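Local coordinates for protein soluble secreted antigen MPT53 (Mycobacterium tuberculosis, PDB 1LU4) that probably acts as a secreted thioredoxin-like disulfide oxidoreductase, oxidising reduced, unfolded exported proteins so that they form disulfide bonds, at residues A[101-109]-A[126-134]. Sequence-based numbering, arbitrary orientation.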
# COMPACT_ATOMS: atom_id res chain seq x y z
N PRO A 101 3.90 -8.20 -4.49
CA PRO A 101 3.61 -6.83 -4.03
C PRO A 101 3.73 -5.83 -5.18
O PRO A 101 4.45 -5.99 -6.16
CB PRO A 101 4.75 -6.60 -3.03
CG PRO A 101 5.90 -7.50 -3.42
CD PRO A 101 5.31 -8.63 -4.22
N ALA A 102 2.98 -4.73 -5.03
CA ALA A 102 3.07 -3.65 -6.02
C ALA A 102 3.00 -2.34 -5.26
O ALA A 102 2.29 -2.24 -4.27
CB ALA A 102 1.96 -3.68 -7.04
N PHE A 103 3.73 -1.34 -5.74
CA PHE A 103 3.73 0.01 -5.20
C PHE A 103 3.25 1.01 -6.24
O PHE A 103 3.65 0.90 -7.40
CB PHE A 103 5.14 0.42 -4.81
CG PHE A 103 5.80 -0.33 -3.69
CD1 PHE A 103 6.44 -1.55 -3.98
CD2 PHE A 103 5.81 0.18 -2.42
CE1 PHE A 103 7.08 -2.22 -2.97
CE2 PHE A 103 6.47 -0.49 -1.39
CZ PHE A 103 7.08 -1.68 -1.70
N VAL A 104 2.49 1.99 -5.78
CA VAL A 104 2.22 3.19 -6.55
C VAL A 104 2.70 4.36 -5.72
O VAL A 104 2.21 4.59 -4.63
CB VAL A 104 0.75 3.34 -6.95
CG1 VAL A 104 0.56 4.56 -7.81
CG2 VAL A 104 0.17 2.08 -7.68
N PHE A 105 3.64 5.13 -6.30
CA PHE A 105 4.25 6.27 -5.63
C PHE A 105 3.64 7.54 -6.20
O PHE A 105 3.92 7.87 -7.38
CB PHE A 105 5.76 6.22 -5.88
CG PHE A 105 6.46 5.09 -5.18
CD1 PHE A 105 6.79 5.15 -3.85
CD2 PHE A 105 6.74 3.92 -5.92
CE1 PHE A 105 7.40 4.11 -3.22
CE2 PHE A 105 7.37 2.85 -5.29
CZ PHE A 105 7.69 2.96 -3.95
N TYR A 106 2.82 8.25 -5.44
CA TYR A 106 2.15 9.46 -5.91
C TYR A 106 2.80 10.72 -5.37
O TYR A 106 3.08 10.86 -4.19
CB TYR A 106 0.77 9.50 -5.33
CG TYR A 106 -0.32 8.72 -6.08
CD1 TYR A 106 -0.81 9.23 -7.26
CD2 TYR A 106 -0.79 7.54 -5.60
CE1 TYR A 106 -1.78 8.55 -7.94
CE2 TYR A 106 -1.80 6.85 -6.28
CZ TYR A 106 -2.28 7.36 -7.45
OH TYR A 106 -3.27 6.67 -8.12
N ARG A 107 3.05 11.63 -6.30
CA ARG A 107 3.36 13.00 -5.95
C ARG A 107 2.07 13.76 -5.67
O ARG A 107 0.98 13.36 -6.09
CB ARG A 107 4.11 13.72 -7.08
CG ARG A 107 5.50 13.08 -7.33
CD ARG A 107 6.19 13.96 -8.39
NE ARG A 107 6.51 15.29 -7.88
CZ ARG A 107 7.65 15.59 -7.27
NH1 ARG A 107 8.58 14.64 -7.10
NH2 ARG A 107 7.85 16.83 -6.85
N ALA A 108 2.20 14.92 -4.97
CA ALA A 108 1.04 15.75 -4.67
C ALA A 108 0.36 16.24 -5.94
O ALA A 108 -0.83 16.49 -5.94
CB ALA A 108 1.49 16.95 -3.81
N ASP A 109 1.12 16.35 -7.04
CA ASP A 109 0.50 16.83 -8.29
C ASP A 109 -0.27 15.75 -9.05
O ASP A 109 -0.80 16.05 -10.10
CB ASP A 109 1.56 17.42 -9.19
CG ASP A 109 2.51 16.40 -9.78
OD1 ASP A 109 2.41 15.20 -9.58
OD2 ASP A 109 3.38 16.88 -10.54
N GLU A 126 16.07 1.21 -1.27
CA GLU A 126 15.40 1.66 -2.49
C GLU A 126 14.08 2.36 -2.18
O GLU A 126 13.75 3.39 -2.73
CB GLU A 126 15.16 0.51 -3.47
CG GLU A 126 14.39 0.96 -4.71
CD GLU A 126 14.19 -0.15 -5.75
OE1 GLU A 126 15.02 -1.08 -5.86
OE2 GLU A 126 13.14 -0.08 -6.43
N LEU A 127 13.29 1.77 -1.26
CA LEU A 127 12.01 2.36 -0.87
C LEU A 127 12.17 3.74 -0.27
O LEU A 127 11.43 4.66 -0.64
CB LEU A 127 11.33 1.40 0.12
CG LEU A 127 9.97 1.90 0.65
CD1 LEU A 127 8.96 2.12 -0.45
CD2 LEU A 127 9.43 0.92 1.69
N SER A 128 13.14 3.90 0.61
CA SER A 128 13.39 5.20 1.22
C SER A 128 13.68 6.25 0.15
O SER A 128 13.18 7.38 0.20
CB SER A 128 14.55 5.01 2.23
OG SER A 128 14.87 6.25 2.77
N GLY A 129 14.51 5.89 -0.86
CA GLY A 129 14.82 6.86 -1.90
C GLY A 129 13.59 7.17 -2.76
O GLY A 129 13.41 8.35 -3.09
N ARG A 130 12.78 6.17 -3.08
CA ARG A 130 11.57 6.51 -3.89
C ARG A 130 10.63 7.42 -3.11
O ARG A 130 10.01 8.35 -3.65
CB ARG A 130 10.87 5.22 -4.34
CG ARG A 130 11.75 4.39 -5.31
CD ARG A 130 11.00 3.10 -5.63
NE ARG A 130 11.65 2.28 -6.62
CZ ARG A 130 11.62 2.46 -7.95
NH1 ARG A 130 10.99 3.45 -8.55
NH2 ARG A 130 12.29 1.57 -8.69
N VAL A 131 10.53 7.16 -1.80
CA VAL A 131 9.63 8.02 -0.98
C VAL A 131 10.19 9.43 -0.84
O VAL A 131 9.42 10.41 -0.98
CB VAL A 131 9.42 7.31 0.37
CG1 VAL A 131 8.76 8.25 1.37
CG2 VAL A 131 8.58 6.05 0.15
N ALA A 132 11.50 9.56 -0.62
CA ALA A 132 12.09 10.91 -0.58
C ALA A 132 11.84 11.65 -1.87
O ALA A 132 11.70 12.90 -1.86
CB ALA A 132 13.59 10.75 -0.34
N ALA A 133 11.83 10.97 -3.02
CA ALA A 133 11.71 11.68 -4.30
C ALA A 133 10.33 12.32 -4.43
O ALA A 133 10.18 13.24 -5.21
CB ALA A 133 11.91 10.76 -5.53
N LEU A 134 9.35 11.84 -3.70
CA LEU A 134 8.02 12.49 -3.76
C LEU A 134 8.22 13.93 -3.20
O LEU A 134 6.99 14.34 -3.94
CB LEU A 134 7.01 11.60 -3.09
CG LEU A 134 6.92 10.12 -3.46
CD1 LEU A 134 5.94 9.35 -2.57
CD2 LEU A 134 6.50 9.99 -4.92
O HOH W 1 4.73 15.91 -3.99
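The C-terminal beta-beta-alpha unit of the thioredoxin fold brings helix 124-133 against strand 102-106; its 126-133 part approaches the strand axis to 8.9 Å, 31° from parallel. Alternation along the strand sends Phe103 and Phe105 toward the helix and Tyr106 away, its hydroxyl bonding to Ala1 N and Tyr95. Large flat rings span the gap between sheet and helix. Leu127 CD1 serves both: it lies 3.7 Å from Phe103 CE2, obliquely to that ring, and 3.8 Å from Phe105 CE1, in the second ring's plane. Val131 adds CG2 at the same edge. Over one face of Phe105 lies Arg130 CB, a CH-pi contact 4.0 Å from the centroid. Extended from CG to NE (chi3 174°), Arg130 packs its methylenes on the ring while its charged end, at the partly exposed edge, salt-bridges Glu126 OE2: NE (2.8 Å) meets the anti lone pair, NH2 comes from above the carboxylate plane. OE2 lies in the guanidinium plane, which helps fix its rotation. Beyond, Leu134 CD2 touches Phe105 CB at 4.0 Å and packs on Tyr106 O. Arg107, bent at chi3, brings NH1 to 2.8 Å from Ala133 O, with Leu134 O over one guanidinium face; a water accepts from Ala108 N and donates to Leu134 O. Pro101, following a cis peptide bond, touches Cys39, matching the cis-proline beside the predicted redox-active Cys36-Cys39 pair; helix 124-133 packs on one face of the central sheet, as in the thioredoxin fold.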